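Local coordinates for protein putative oxidoreductase (Pseudomonas putida, PDB 3L6D) that probably works as an NADP-dependent oxidoreductase of the 6-phosphogluconate dehydrogenase and reductive aminase type, though its substrate is not established, at residues I15-M20 / I37-P42. Sequence-based numbering, arbitrary orientation.
Sequences IGLGAM and IWNRSP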
loop_
_atom_site.group_PDB
_atom_site.type_symbol
_atom_site.label_atom_id
_atom_site.label_comp_id
_atom_site.label_asym_id
_atom_site.label_seq_id
_atom_site.Cartn_x
_atom_site.Cartn_y
_atom_site.Cartn_z
ATOM N N ILE B 15 -3.735 20.617 -26.707
ATOM C CA ILE B 15 -2.686 20.558 -27.649
ATOM C C ILE B 15 -1.765 19.414 -27.310
ATOM O O ILE B 15 -1.197 19.320 -26.265
ATOM C CB ILE B 15 -1.973 21.856 -27.664
ATOM C CG1 ILE B 15 -2.816 22.878 -28.367
ATOM C CG2 ILE B 15 -0.667 21.725 -28.320
ATOM C CD1 ILE B 15 -2.198 24.118 -28.421
ATOM N N GLY B 16 -1.643 18.555 -28.282
ATOM C CA GLY B 16 -0.912 17.329 -28.185
ATOM C C GLY B 16 -1.954 16.269 -27.989
ATOM O O GLY B 16 -2.694 16.292 -27.039
ATOM N N LEU B 17 -1.979 15.310 -28.889
ATOM C CA LEU B 17 -2.964 14.269 -28.828
ATOM C C LEU B 17 -2.276 12.958 -28.969
ATOM O O LEU B 17 -2.488 12.238 -29.913
ATOM C CB LEU B 17 -3.935 14.415 -29.977
ATOM C CG LEU B 17 -4.362 15.820 -30.346
ATOM C CD1 LEU B 17 -5.259 15.863 -31.506
ATOM C CD2 LEU B 17 -4.962 16.527 -29.154
ATOM N N GLY B 18 -1.494 12.655 -27.954
ATOM C CA GLY B 18 -0.937 11.362 -27.675
ATOM C C GLY B 18 -1.943 10.724 -26.758
ATOM O O GLY B 18 -3.018 11.232 -26.588
ATOM N N ALA B 19 -1.594 9.605 -26.170
ATOM C CA ALA B 19 -2.568 8.855 -25.355
ATOM C C ALA B 19 -3.225 9.674 -24.233
ATOM O O ALA B 19 -4.443 9.580 -24.023
ATOM C CB ALA B 19 -1.933 7.580 -24.791
HETATM N N MSE B 20 -2.414 10.436 -23.498
HETATM C CA MSE B 20 -2.872 11.194 -22.332
HETATM C C MSE B 20 -3.735 12.405 -22.760
HETATM O O MSE B 20 -4.859 12.592 -22.263
HETATM C CB MSE B 20 -1.668 11.619 -21.488
HETATM C CG MSE B 20 -1.985 12.258 -20.145
HETATM SE SE MSE B 20 -3.295 11.362 -19.000
HETATM C CE MSE B 20 -2.136 10.215 -17.873
ATOM N N ILE B 37 -8.980 21.384 -30.542
ATOM C CA ILE B 37 -7.710 20.610 -30.490
ATOM C C ILE B 37 -6.805 21.010 -31.623
ATOM O O ILE B 37 -7.247 21.549 -32.678
ATOM C CB ILE B 37 -7.943 19.064 -30.572
ATOM C CG1 ILE B 37 -8.593 18.711 -31.932
ATOM C CG2 ILE B 37 -8.778 18.538 -29.313
ATOM C CD1 ILE B 37 -8.661 17.221 -32.212
ATOM N N TRP B 38 -5.519 20.717 -31.417
ATOM C CA TRP B 38 -4.537 20.831 -32.481
ATOM C C TRP B 38 -3.509 19.766 -32.189
ATOM O O TRP B 38 -3.201 19.490 -31.040
ATOM C CB TRP B 38 -3.850 22.211 -32.497
ATOM C CG TRP B 38 -2.768 22.308 -33.576
ATOM C CD1 TRP B 38 -2.919 22.720 -34.877
ATOM C CD2 TRP B 38 -1.400 21.944 -33.430
ATOM N NE1 TRP B 38 -1.706 22.650 -35.547
ATOM C CE2 TRP B 38 -0.761 22.178 -34.676
ATOM C CE3 TRP B 38 -0.645 21.461 -32.362
ATOM C CZ2 TRP B 38 0.600 21.913 -34.880
ATOM C CZ3 TRP B 38 0.714 21.186 -32.571
ATOM C CH2 TRP B 38 1.311 21.418 -33.816
ATOM N N ASN B 39 -2.996 19.166 -33.253
ATOM C CA ASN B 39 -1.911 18.253 -33.155
ATOM C C ASN B 39 -1.236 18.017 -34.482
ATOM O O ASN B 39 -1.534 18.677 -35.480
ATOM C CB ASN B 39 -2.422 16.912 -32.700
ATOM C CG ASN B 39 -1.361 16.115 -32.052
ATOM O OD1 ASN B 39 -0.952 16.432 -30.953
ATOM N ND2 ASN B 39 -0.867 15.097 -32.740
ATOM N N ARG B 40 -0.340 17.027 -34.471
ATOM C CA ARG B 40 0.309 16.498 -35.688
ATOM C C ARG B 40 -0.167 15.059 -36.013
ATOM O O ARG B 40 0.446 14.363 -36.842
ATOM C CB ARG B 40 1.830 16.543 -35.501
ATOM C CG ARG B 40 2.375 17.896 -34.974
ATOM C CD ARG B 40 3.916 17.947 -35.090
ATOM N NE ARG B 40 4.526 19.220 -34.679
ATOM C CZ ARG B 40 5.181 20.051 -35.495
ATOM N NH1 ARG B 40 5.328 19.762 -36.789
ATOM N NH2 ARG B 40 5.698 21.186 -35.024
ATOM N N SER B 41 -1.263 14.607 -35.385
ATOM C CA SER B 41 -1.649 13.163 -35.446
ATOM C C SER B 41 -2.965 12.829 -36.137
ATOM O O SER B 41 -4.026 12.880 -35.514
ATOM C CB SER B 41 -1.651 12.488 -34.062
ATOM O OG SER B 41 -2.319 11.236 -34.110
ATOM N N PRO B 42 -2.875 12.378 -37.398
ATOM C CA PRO B 42 -4.086 12.019 -38.168
ATOM C C PRO B 42 -5.034 11.070 -37.376
ATOM O O PRO B 42 -6.154 11.470 -37.015
ATOM C CB PRO B 42 -3.508 11.361 -39.422
ATOM C CG PRO B 42 -2.071 11.958 -39.548
ATOM C CD PRO B 42 -1.621 12.054 -38.118
#
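Ile37 meets Leu17 methyl to methyl, CD1 of the isoleucine lying 3.7 Å from CD1 of the leucine, with the two side chains running at about a right angle. The contact as a whole illustrates how a Rossmann-type domain joins the turn after its first strand to the end of its second. At Trp38 the two strands run parallel: the carbonyl O accepts a weak but nearly straight hydrogen bond from Gly16 N (3.3 Å, 173°) and a CA-H...O contact from Ile15. Trp38 and Ile15 share one face of the sheet, where Ile15 CG2 approaches the indole near its plane, at the CE3 edge (4.1 Å).

Asn39 follows, its CG anti to the backbone N (chi1 -156°), which carries the amide over to the glycine turn. There Asn39 OD1 accepts from Leu17 N at 2.6 Å, a short, bent bond whose donor stands well above the carbonyl plane. The leucine and asparagine side chains run alongside each other, pointing opposite ways. An alanine here would remove the amide acceptor and would probably leave Leu17 N without its mate and the turn less firmly tied to the second strand. Farther along, Ser41 CB comes near Leu17 O, while its OG caps Lys44 N at the start of helix 42-50.

Gly16 and Gly18 fit a GxGxxG pattern, consistent with a dinucleotide-binding turn; at the backbone angles of Gly16 a CB would be jammed against the carbonyl O of Ile15. The contact lies within the beta-alpha-beta unit of strand 12-15, helix 19-30 and strand 35-38; helix 42-50 packs on Leu17 and Ile37, helix 59-65 on Ile15 and Trp38, and strands 54-55 and 68-71 lie on the outer sides of these two strands in the sheet.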